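Local coordinates for protein A putative transcriptional regulator (Rhodococcus sp., PDB 2HKU) that probably binds DNA as a TetR-family transcriptional regulator, with a helix-turn-helix domain joined to an all-helical C-terminal domain that meets a second subunit, at residues E31-L34 with G39-I42; V70-V75 with T132-T137; D84-A89 with G93-K98; S141-L146 with A159-E164; F173-Q178 with V194-A199. All coordinates share one frame; numbering follows the deposited sequence.

How the contacts relate
Contacts 1, 2 and 5 are buried; 1 and 5 are chiefly apolar, while contact 2 also sets a cysteine sulfur against a threonine hydroxyl. Contacts 3 and 4 lie at the surface, where lysine, glutamate, aspartate and water enter. Contact 1 belongs to the predicted DNA-binding, helix-turn-helix region; its F33 touches V70 of contact 2, which ties helix 63-87 to helix 125-152. Contact 3 uses the far end of helix 63-87, and the centres of contacts 2 and 3 are about 22 Å apart. Contact 4 pairs helix 125-152 with the start of helix 161-181, and contact 5 lies further along that helix. Contacts 2, 4 and 5 reach the second subunit; contacts 1 and 3 do not.

Contact 1: E31-L34 with G39-I42; sequences ELFL and GVPI
V40 turns CG1 anti to its backbone N (chi1 173°), which sets CG2 beside that N, and each methyl finds a different part of L32. CG1 of V40 meets the side chain, 3.9 Å from L32 CB, while V40 CG2 rests on the backbone, 3.6 Å from the carbonyl oxygen L32 O. F33 has its CG anti to the carbonyl carbon (chi1 -73°), a setting that carries the ring to the valine: F33 CE1 is 4.0 Å from V40 CB, and the ring approaches at a slant. The nearest CA atoms, those of F33 and V40, are 6.7 Å apart. V40 stands just before P41, the N-cap residue of helix 42-49, so this contact fastens helix 21-36 to the entry of the predicted helix-turn-helix motif. I45 of helix 42-49 touches L32, F33 and V40, and F67 of helix 63-87 meets the F33 ring edge-to-face. The V40 carbonyl accepts a hydrogen bond from K63. With no hydrogen bond between 31-34 and 39-42 themselves, the join rests on van der Waals contact, mostly hydrocarbon with one methyl against a backbone oxygen, and the polar link at V40 is made instead with helix 63-87.

Contact 2: V70-V75 with T132-T137; sequences VACAAV and TDTLRT
Helices 63-87 and 125-152 come near each other at C72 and T134, whose CA atoms are 6.1 Å apart, a spacing that small side chains permit. T134 carries the whole contact from its side and divides it between two branches. Its hydroxyl faces the cysteine: T134 OG1 is 3.1 Å from C72 SG and 3.2 Å from C72 CB. Its methyl faces the valine, with T134 CG2 only 3.4 Å from V75 CG1, tighter than usual for two carbons. The split follows from chi1 of T134 (-59°), which sets OG1 beside the backbone N and CG2 anti to it. V75 holds CG1 between its backbone N and carbonyl carbon (chi1 77°), and the two side chains meet obliquely. Within its own helix, T134 OG1 is hydrogen-bonded to the L130 carbonyl, so the hydroxyl has a polar partner despite its burial. F114 of helix 108-120 touches both V75 and T134, while L76 and L138 extend the packing along the two helices. The contact connects the helix-turn-helix range to the C-terminal range, its centre about 8 Å from the centre of the folded chain. No hydrogen bond runs between 70-75 and 132-137; the chemistry is therefore that of close-fitting methyl, sulfur and hydroxyl surfaces, with the threonine's polarity satisfied by its own helix.

Contact 3: D84-A89 with G93-K98; sequences DDAATA and GDYTEK
D94, the first residue of 93-98 to approach 84-89, does so loosely: its CB is 4.5 Å from A89 O. Y95 follows and supplies the aromatic part of the contact. Its CG lies anti to the backbone N (chi1 170°), a setting that lays the ring beneath the methyl of A86. A86 CB sits 3.6 Å above the ring plane and over its centre, 14° off the ring normal, and so makes a CH-pi contact with the face. The same methyl also lies 3.3 Å from the backbone oxygen Y95 O, so it sits in the angle between the ring and the Y95 carbonyl and touches both. The CA atoms of A86 and Y95 are 4.5 Å apart, and alanine brings just one methyl to this close pass. Here the long helix 63-87 ends and the chain turns through a short connection into helix 92-104, forming a helical hairpin at the edge of the C-terminal domain. The hydroxyl end of Y95 extends beyond this hairpin to helix 125-152, where it packs on A145 and L146 and has a weak hydrogen bond to T149. One turn after Y95, K98 points its CB toward the first helix, with K98 CB 3.9 Å from A86 CA. Its aliphatic chain then runs past the end of that helix, and K98 CD comes to 3.6 Å from D85 O. That carbonyl oxygen already accepts a hydrogen bond from T88 OG1, which approaches at 27° from the carbonyl plane, while the D85 carboxylate is engaged in a salt bridge with R81.

Contact 4: S141-L146 with A159-E164; sequences SGEVAL and AGIDVE. With EDO (1,2-ethanediol), chain D.
A single water bridges E143 and D162, giving 2.7 Å to E143 OE2 and 2.8 Å to the backbone oxygen D162 O, and it donates in both bonds. The bridge lies at the surface of the TetR-type C-terminal helical domain, where helix 125-152 meets the first turn of helix 161-181 and G160 is the N-cap residue. E143 reaches across by an extended chain (chi2 171°). Its methylene groups pass crosswise over I161, with E143 CB 3.9 Å from I161 CD1 and E143 CG 3.5 Å from I161 O. Beyond them OE2 of E143 is 3.3 Å from D162 CA. The carboxylates, probably both charged, have planes 89° apart and do not touch: E143 OE2 and D162 OD1 are 5.6 Å apart. E164 OE2 accepts a hydrogen bond from A159 N on its anti side, tilted from the carboxylate plane, and forms a salt bridge with R158. A195 and A199 of the second subunit pack on V163 and E164. At the wider pi-type turn 143-146 sits a 1,2-ethanediol, probably from the crystallisation liquor and also bound by E83 and W169; its O1 accepts a hydrogen bond from L146 N, 3.2 Å long and at 164°.

Contact 5: F173-Q178 with V194-A199; sequences FGLVIQ and VAVIFA
L175 points its CB toward helix 190-201 and wedges one methyl between two residues there. That methyl, L175 CD1, is 3.6 Å from I197 CD1 and 3.7 Å from I197 CG1, so it meets the end of the isoleucine chain, and on V196 it lies 3.9 Å from CG1. The other, L175 CD2, rests on V196 alone, 4.0 Å from V196 CB. Both partners are set across the leucine rather than lying alongside it. I197 is bent to make this meeting: chi1 is -63° and chi2 -66°, and although its CB does not point at the other helix, the folded chain brings CD1 to the leucine. V196 instead points its CB toward helix 161-181. The backbones stand well apart, with the nearest CA atoms, those of L175 and V196, at 8.4 Å, and the gap is spanned by hydrocarbon alone. In the same helix as L175, Q178 NE2 donates to G174 O at 2.9 Å, coming from above the carbonyl plane, while Q178 N reaches that oxygen from the opposite face. The second subunit lies against the contact too, with its S170 packing on L175 and its K166 on V196. Within the chain, F168 of helix 161-181 touches I197, V176 meets V111 of helix 108-120 and L104 of helix 92-104, and I197 meets V100 of helix 92-104.

Contact 1: E31-L34 with G39-I42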
# COMPACT_ATOMS: atom_id res chain seq x y z
N GLU A 31 20.07 -6.99 5.20
CA GLU A 31 20.69 -6.09 4.21
C GLU A 31 20.28 -6.44 2.78
O GLU A 31 19.99 -5.57 1.98
CB GLU A 31 22.24 -6.15 4.27
CG GLU A 31 22.80 -4.82 3.65
CD GLU A 31 24.33 -4.79 3.42
OE1 GLU A 31 25.03 -5.76 3.87
OE2 GLU A 31 24.82 -3.80 2.76
N LEU A 32 20.34 -7.72 2.48
CA LEU A 32 20.19 -8.20 1.09
C LEU A 32 18.75 -8.08 0.65
O LEU A 32 18.50 -7.65 -0.47
CB LEU A 32 20.65 -9.65 0.96
CG LEU A 32 22.20 -9.70 0.87
CD1 LEU A 32 22.73 -11.02 1.19
CD2 LEU A 32 22.72 -9.28 -0.53
N PHE A 33 17.81 -8.47 1.53
CA PHE A 33 16.36 -8.27 1.29
C PHE A 33 15.93 -6.81 1.15
O PHE A 33 15.05 -6.45 0.29
CB PHE A 33 15.50 -8.94 2.42
CG PHE A 33 15.46 -10.47 2.34
CD1 PHE A 33 15.57 -11.14 1.09
CD2 PHE A 33 15.29 -11.26 3.51
CE1 PHE A 33 15.54 -12.54 1.04
CE2 PHE A 33 15.26 -12.63 3.45
CZ PHE A 33 15.37 -13.27 2.24
N LEU A 34 16.48 -5.94 2.01
CA LEU A 34 16.14 -4.53 1.88
C LEU A 34 16.56 -3.93 0.55
O LEU A 34 15.88 -3.08 0.00
CB LEU A 34 16.73 -3.68 3.02
CG LEU A 34 16.03 -3.69 4.39
CD1 LEU A 34 16.99 -2.97 5.43
CD2 LEU A 34 14.77 -2.95 4.32
N GLY A 39 13.68 -12.28 -3.87
CA GLY A 39 14.41 -13.16 -4.78
C GLY A 39 15.90 -13.46 -4.54
O GLY A 39 16.47 -14.40 -5.16
N VAL A 40 16.57 -12.69 -3.68
CA VAL A 40 17.94 -13.03 -3.20
C VAL A 40 18.07 -14.49 -2.84
O VAL A 40 17.30 -14.96 -1.96
CB VAL A 40 18.27 -12.25 -1.90
CG1 VAL A 40 19.67 -12.72 -1.24
CG2 VAL A 40 18.32 -10.81 -2.18
N PRO A 41 18.98 -15.25 -3.51
CA PRO A 41 19.06 -16.63 -3.06
C PRO A 41 19.51 -16.81 -1.61
O PRO A 41 20.37 -16.11 -1.12
CB PRO A 41 20.06 -17.30 -4.03
CG PRO A 41 20.15 -16.42 -5.22
CD PRO A 41 19.87 -14.99 -4.67
N ILE A 42 18.96 -17.81 -0.95
CA ILE A 42 19.48 -18.19 0.36
C ILE A 42 21.03 -18.38 0.47
O ILE A 42 21.63 -17.91 1.44
CB ILE A 42 18.66 -19.42 0.94
CG1 ILE A 42 18.69 -19.41 2.45
CG2 ILE A 42 19.11 -20.75 0.33
CD1 ILE A 42 18.23 -17.96 3.01

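Contact 2: V70-V75 with T132-T137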
# COMPACT_ATOMS: atom_id res chain seq x y z
N VAL A 70 12.30 -10.94 8.89
CA VAL A 70 13.14 -9.78 8.52
C VAL A 70 12.29 -8.54 8.20
O VAL A 70 12.64 -7.37 8.61
CB VAL A 70 14.08 -10.16 7.31
CG1 VAL A 70 14.63 -8.96 6.59
CG2 VAL A 70 15.21 -11.13 7.77
N ALA A 71 11.18 -8.78 7.45
CA ALA A 71 10.33 -7.70 6.98
C ALA A 71 9.59 -7.03 8.14
O ALA A 71 9.55 -5.82 8.25
CB ALA A 71 9.32 -8.21 5.89
N CYS A 72 9.01 -7.84 9.01
CA CYS A 72 8.44 -7.39 10.24
C CYS A 72 9.41 -6.58 11.16
O CYS A 72 9.05 -5.53 11.60
CB CYS A 72 7.87 -8.58 10.99
SG CYS A 72 6.36 -9.23 10.02
N ALA A 73 10.55 -7.13 11.52
CA ALA A 73 11.63 -6.39 12.29
C ALA A 73 12.04 -5.09 11.64
O ALA A 73 12.08 -4.05 12.28
CB ALA A 73 12.80 -7.27 12.55
N ALA A 74 12.24 -5.11 10.32
CA ALA A 74 12.53 -3.87 9.57
C ALA A 74 11.52 -2.78 9.70
O ALA A 74 11.84 -1.64 10.00
CB ALA A 74 12.81 -4.17 8.04
N VAL A 75 10.24 -3.07 9.47
CA VAL A 75 9.26 -2.04 9.65
C VAL A 75 9.02 -1.58 11.11
O VAL A 75 8.69 -0.41 11.35
CB VAL A 75 7.82 -2.42 8.96
CG1 VAL A 75 7.00 -3.45 9.85
CG2 VAL A 75 7.03 -1.18 8.78
N THR A 132 0.12 -10.05 11.24
CA THR A 132 -0.92 -9.42 12.02
C THR A 132 -0.40 -8.90 13.35
O THR A 132 -0.84 -7.84 13.82
CB THR A 132 -2.25 -10.27 12.13
OG1 THR A 132 -1.97 -11.50 12.74
CG2 THR A 132 -2.71 -10.61 10.85
N ASP A 133 0.49 -9.63 14.00
CA ASP A 133 1.00 -9.08 15.20
C ASP A 133 1.71 -7.76 14.93
O ASP A 133 1.61 -6.89 15.73
CB ASP A 133 1.98 -10.01 15.92
CG ASP A 133 1.25 -11.11 16.80
OD1 ASP A 133 0.01 -11.03 17.00
OD2 ASP A 133 1.96 -12.01 17.27
N THR A 134 2.51 -7.72 13.86
CA THR A 134 3.35 -6.56 13.43
C THR A 134 2.46 -5.37 13.13
O THR A 134 2.67 -4.31 13.63
CB THR A 134 4.33 -6.92 12.24
OG1 THR A 134 5.19 -8.01 12.67
CG2 THR A 134 5.25 -5.69 11.79
N LEU A 135 1.37 -5.60 12.42
CA LEU A 135 0.38 -4.59 12.14
C LEU A 135 -0.29 -4.04 13.35
O LEU A 135 -0.46 -2.85 13.44
CB LEU A 135 -0.78 -5.08 11.19
CG LEU A 135 -0.57 -5.12 9.70
CD1 LEU A 135 -1.90 -5.67 8.90
CD2 LEU A 135 -0.15 -3.73 9.20
N ARG A 136 -0.76 -4.90 14.28
CA ARG A 136 -1.37 -4.38 15.50
C ARG A 136 -0.39 -3.52 16.27
O ARG A 136 -0.80 -2.53 16.87
CB ARG A 136 -1.70 -5.55 16.42
CG ARG A 136 -3.01 -6.22 15.98
CD ARG A 136 -3.34 -7.56 16.84
NE ARG A 136 -4.71 -8.04 16.46
CZ ARG A 136 -5.88 -7.49 16.75
NH1 ARG A 136 -5.97 -6.35 17.44
NH2 ARG A 136 -7.03 -8.09 16.36
N THR A 137 0.86 -3.94 16.32
CA THR A 137 1.93 -3.18 17.09
C THR A 137 2.20 -1.82 16.44
O THR A 137 2.41 -0.83 17.17
CB THR A 137 3.26 -3.97 17.15
OG1 THR A 137 3.07 -5.24 17.82
CG2 THR A 137 4.44 -3.18 17.91

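Contact 3: D84-A89 with G93-K98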
# COMPACT_ATOMS: atom_id res chain seq x y z
N ASP A 84 11.46 8.08 17.26
CA ASP A 84 12.58 8.45 18.08
C ASP A 84 13.10 9.77 17.59
O ASP A 84 13.24 10.69 18.40
CB ASP A 84 13.63 7.37 18.04
CG ASP A 84 13.43 6.34 19.10
OD1 ASP A 84 12.63 6.60 20.03
OD2 ASP A 84 14.11 5.31 19.04
N ASP A 85 13.27 9.87 16.27
CA ASP A 85 13.78 11.07 15.58
C ASP A 85 12.78 12.18 15.70
O ASP A 85 13.19 13.34 15.82
CB ASP A 85 14.26 10.84 14.08
CG ASP A 85 15.55 9.97 13.96
OD1 ASP A 85 15.97 9.36 14.98
OD2 ASP A 85 16.14 9.81 12.83
N ALA A 86 11.48 11.87 15.77
CA ALA A 86 10.44 12.87 16.05
C ALA A 86 10.40 13.43 17.44
O ALA A 86 9.93 14.56 17.64
CB ALA A 86 9.06 12.30 15.75
N ALA A 87 10.70 12.59 18.43
CA ALA A 87 10.78 13.06 19.86
C ALA A 87 11.91 14.15 20.08
O ALA A 87 11.85 14.90 21.05
CB ALA A 87 10.97 11.87 20.85
N THR A 88 12.85 14.21 19.16
CA THR A 88 13.90 15.16 19.23
C THR A 88 13.73 16.41 18.44
O THR A 88 14.71 16.95 18.01
CB THR A 88 15.21 14.61 18.77
OG1 THR A 88 15.38 14.85 17.38
CG2 THR A 88 15.35 13.19 19.08
N ALA A 89 12.53 16.94 18.34
CA ALA A 89 12.21 18.11 19.13
C ALA A 89 10.79 18.49 18.94
O ALA A 89 10.21 18.16 17.91
CB ALA A 89 13.06 19.22 18.73
N GLY A 93 4.60 20.57 14.71
CA GLY A 93 4.60 20.56 13.26
C GLY A 93 5.85 19.85 12.87
O GLY A 93 5.88 19.05 11.94
N ASP A 94 6.90 20.09 13.63
CA ASP A 94 8.21 19.56 13.34
C ASP A 94 8.40 18.08 13.74
O ASP A 94 9.25 17.38 13.22
CB ASP A 94 9.18 20.34 14.16
CG ASP A 94 10.40 20.67 13.41
OD1 ASP A 94 11.14 19.71 13.17
OD2 ASP A 94 10.59 21.89 13.08
N TYR A 95 7.65 17.67 14.74
CA TYR A 95 7.64 16.28 15.20
C TYR A 95 7.02 15.43 14.09
O TYR A 95 7.59 14.41 13.71
CB TYR A 95 6.79 16.23 16.45
CG TYR A 95 6.43 14.87 16.99
CD1 TYR A 95 7.10 14.34 18.10
CD2 TYR A 95 5.36 14.15 16.45
CE1 TYR A 95 6.75 13.12 18.61
CE2 TYR A 95 5.01 12.93 16.93
CZ TYR A 95 5.68 12.41 18.02
OH TYR A 95 5.29 11.19 18.52
N THR A 96 5.85 15.89 13.61
CA THR A 96 5.17 15.31 12.49
C THR A 96 5.98 15.27 11.22
O THR A 96 5.94 14.24 10.56
CB THR A 96 3.83 15.92 12.29
OG1 THR A 96 3.21 16.00 13.56
CG2 THR A 96 2.93 15.04 11.35
N GLU A 97 6.76 16.32 10.91
CA GLU A 97 7.59 16.35 9.68
C GLU A 97 8.71 15.36 9.76
O GLU A 97 9.13 14.66 8.81
CB GLU A 97 8.22 17.79 9.47
CG GLU A 97 7.38 18.81 8.73
CD GLU A 97 7.81 20.30 8.98
OE1 GLU A 97 9.00 20.60 8.74
OE2 GLU A 97 6.95 21.14 9.43
N LYS A 98 9.27 15.32 10.95
CA LYS A 98 10.32 14.42 11.25
C LYS A 98 9.77 12.95 11.22
O LYS A 98 10.37 12.08 10.69
CB LYS A 98 10.83 14.77 12.66
CG LYS A 98 12.08 15.71 12.68
CD LYS A 98 12.17 16.40 14.13
CE LYS A 98 13.19 17.59 14.09
NZ LYS A 98 14.43 17.09 13.55

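Contact 4: S141-L146 with A159-E164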
# COMPACT_ATOMS: atom_id res chain seq x y z
N SER A 141 1.36 1.51 18.30
CA SER A 141 2.44 2.42 18.41
C SER A 141 2.00 3.81 17.91
O SER A 141 2.42 4.82 18.48
CB SER A 141 3.71 1.91 17.69
OG SER A 141 3.61 2.22 16.28
N GLY A 142 1.07 3.88 16.93
CA GLY A 142 0.68 5.16 16.36
C GLY A 142 -0.27 5.91 17.25
O GLY A 142 -0.20 7.16 17.33
N GLU A 143 -1.20 5.18 17.92
CA GLU A 143 -2.02 5.78 18.95
C GLU A 143 -1.16 6.47 19.99
O GLU A 143 -1.48 7.61 20.35
CB GLU A 143 -2.86 4.71 19.66
CG GLU A 143 -3.85 4.03 18.71
CD GLU A 143 -4.49 2.82 19.40
OE1 GLU A 143 -4.31 2.72 20.64
OE2 GLU A 143 -5.07 1.99 18.67
N VAL A 144 -0.12 5.80 20.45
CA VAL A 144 0.62 6.25 21.70
C VAL A 144 1.75 7.21 21.43
O VAL A 144 2.24 7.89 22.37
CB VAL A 144 1.16 5.07 22.69
CG1 VAL A 144 0.05 4.15 23.08
CG2 VAL A 144 2.40 4.25 22.17
N ALA A 145 2.21 7.27 20.19
CA ALA A 145 3.25 8.22 19.83
C ALA A 145 2.64 9.41 19.06
O ALA A 145 2.18 10.36 19.70
CB ALA A 145 4.31 7.52 19.08
N LEU A 146 2.50 9.32 17.71
CA LEU A 146 1.82 10.41 16.93
C LEU A 146 0.47 10.93 17.39
O LEU A 146 0.34 12.13 17.62
CB LEU A 146 1.69 10.07 15.41
CG LEU A 146 1.20 11.18 14.45
CD1 LEU A 146 2.32 12.24 14.34
CD2 LEU A 146 0.85 10.58 13.07
N ALA A 159 -12.08 10.62 14.24
CA ALA A 159 -12.59 9.29 14.53
C ALA A 159 -11.88 8.84 15.80
O ALA A 159 -11.02 9.56 16.30
CB ALA A 159 -12.29 8.39 13.37
N GLY A 160 -12.18 7.65 16.30
CA GLY A 160 -11.59 7.11 17.53
C GLY A 160 -10.13 6.90 17.29
O GLY A 160 -9.74 6.71 16.15
N ILE A 161 -9.33 6.96 18.36
CA ILE A 161 -7.89 6.96 18.29
C ILE A 161 -7.29 5.72 17.53
O ILE A 161 -6.27 5.83 16.85
CB ILE A 161 -7.27 7.13 19.67
CG1 ILE A 161 -5.77 7.38 19.54
CG2 ILE A 161 -7.36 5.94 20.47
CD1 ILE A 161 -5.03 7.65 20.91
N ASP A 162 -7.94 4.58 17.65
CA ASP A 162 -7.51 3.40 16.93
C ASP A 162 -7.61 3.67 15.43
O ASP A 162 -6.64 3.39 14.71
CB ASP A 162 -8.31 2.14 17.37
CG ASP A 162 -9.80 2.31 17.24
OD1 ASP A 162 -10.36 3.37 17.66
OD2 ASP A 162 -10.45 1.40 16.69
N VAL A 163 -8.76 4.19 14.96
CA VAL A 163 -9.00 4.48 13.50
C VAL A 163 -8.03 5.52 12.95
O VAL A 163 -7.53 5.40 11.85
CB VAL A 163 -10.50 4.86 13.23
CG1 VAL A 163 -10.71 5.42 11.87
CG2 VAL A 163 -11.38 3.65 13.46
N GLU A 164 -7.67 6.50 13.78
CA GLU A 164 -6.77 7.53 13.34
C GLU A 164 -5.38 6.95 13.13
O GLU A 164 -4.64 7.36 12.22
CB GLU A 164 -6.78 8.68 14.32
CG GLU A 164 -8.10 9.41 14.44
CD GLU A 164 -8.25 10.49 13.37
OE1 GLU A 164 -7.35 10.61 12.50
OE2 GLU A 164 -9.26 11.23 13.39
C1 EDO D . 3.23 6.96 14.40
O1 EDO D . 3.74 7.14 15.75
C2 EDO D . 4.10 5.84 13.88
O2 EDO D . 3.52 4.65 14.48
O HOH W 1 -5.02 1.49 16.02

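Contact 5: F173-Q178 with V194-A199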
# COMPACT_ATOMS: atom_id res chain seq x y z
N PHE A 173 1.66 3.15 4.00
CA PHE A 173 1.80 1.99 3.08
C PHE A 173 1.54 2.36 1.63
O PHE A 173 2.38 2.11 0.74
CB PHE A 173 0.86 0.84 3.52
CG PHE A 173 1.15 0.29 4.91
CD1 PHE A 173 2.45 0.22 5.40
CD2 PHE A 173 0.11 -0.17 5.70
CE1 PHE A 173 2.67 -0.31 6.74
CE2 PHE A 173 0.29 -0.70 7.00
CZ PHE A 173 1.51 -0.75 7.51
N GLY A 174 0.42 3.02 1.39
CA GLY A 174 0.01 3.41 -0.02
C GLY A 174 0.94 4.48 -0.63
O GLY A 174 1.23 4.48 -1.84
N LEU A 175 1.42 5.41 0.20
CA LEU A 175 2.42 6.38 -0.28
C LEU A 175 3.77 5.75 -0.58
O LEU A 175 4.38 6.05 -1.62
CB LEU A 175 2.63 7.57 0.69
CG LEU A 175 1.40 8.39 0.86
CD1 LEU A 175 1.25 9.20 2.20
CD2 LEU A 175 1.21 9.24 -0.36
N VAL A 176 4.25 4.89 0.28
CA VAL A 176 5.51 4.16 0.01
C VAL A 176 5.41 3.33 -1.25
O VAL A 176 6.33 3.30 -2.02
CB VAL A 176 6.00 3.22 1.18
CG1 VAL A 176 7.15 2.29 0.75
CG2 VAL A 176 6.47 4.10 2.37
N ILE A 177 4.31 2.61 -1.42
CA ILE A 177 4.19 1.76 -2.58
C ILE A 177 4.22 2.59 -3.89
O ILE A 177 4.95 2.26 -4.84
CB ILE A 177 2.85 0.94 -2.51
CG1 ILE A 177 3.00 -0.13 -1.40
CG2 ILE A 177 2.70 0.22 -3.84
CD1 ILE A 177 1.66 -0.70 -0.81
N GLN A 178 3.43 3.63 -3.97
CA GLN A 178 3.31 4.42 -5.18
C GLN A 178 4.51 5.26 -5.44
O GLN A 178 4.88 5.57 -6.58
CB GLN A 178 2.17 5.37 -5.03
CG GLN A 178 0.81 4.54 -5.13
CD GLN A 178 -0.33 5.40 -4.93
OE1 GLN A 178 -1.06 5.75 -5.91
NE2 GLN A 178 -0.60 5.75 -3.69
N VAL A 194 4.83 13.49 1.70
CA VAL A 194 4.73 14.14 2.97
C VAL A 194 3.52 15.06 3.08
O VAL A 194 2.77 15.04 4.09
CB VAL A 194 6.09 14.86 3.33
CG1 VAL A 194 5.87 15.72 4.52
CG2 VAL A 194 7.14 13.81 3.64
N ALA A 195 3.28 15.83 2.02
CA ALA A 195 2.12 16.73 1.97
C ALA A 195 0.76 15.99 2.02
O ALA A 195 -0.23 16.49 2.53
CB ALA A 195 2.19 17.64 0.73
N VAL A 196 0.68 14.78 1.47
CA VAL A 196 -0.62 14.01 1.58
C VAL A 196 -0.86 13.72 3.10
O VAL A 196 -1.96 13.90 3.59
CB VAL A 196 -0.58 12.65 0.73
CG1 VAL A 196 -1.61 11.68 1.20
CG2 VAL A 196 -0.68 12.92 -0.86
N ILE A 197 0.17 13.30 3.84
CA ILE A 197 -0.04 12.98 5.30
C ILE A 197 -0.47 14.26 6.03
O ILE A 197 -1.47 14.23 6.74
CB ILE A 197 1.17 12.36 5.99
CG1 ILE A 197 1.59 10.98 5.41
CG2 ILE A 197 0.95 12.24 7.55
CD1 ILE A 197 0.56 9.84 5.63
N PHE A 198 0.24 15.38 5.78
CA PHE A 198 -0.29 16.69 6.29
C PHE A 198 -1.74 17.06 5.95
O PHE A 198 -2.48 17.57 6.82
CB PHE A 198 0.72 17.81 6.03
CG PHE A 198 1.90 17.72 6.96
CD1 PHE A 198 1.79 18.19 8.28
CD2 PHE A 198 3.08 17.15 6.55
CE1 PHE A 198 2.86 18.11 9.18
CE2 PHE A 198 4.19 17.04 7.44
CZ PHE A 198 4.06 17.53 8.77
N ALA A 199 -2.17 16.84 4.70
CA ALA A 199 -3.56 17.01 4.35
C ALA A 199 -4.48 16.03 5.01
O ALA A 199 -5.64 16.39 5.31
CB ALA A 199 -3.75 16.96 2.81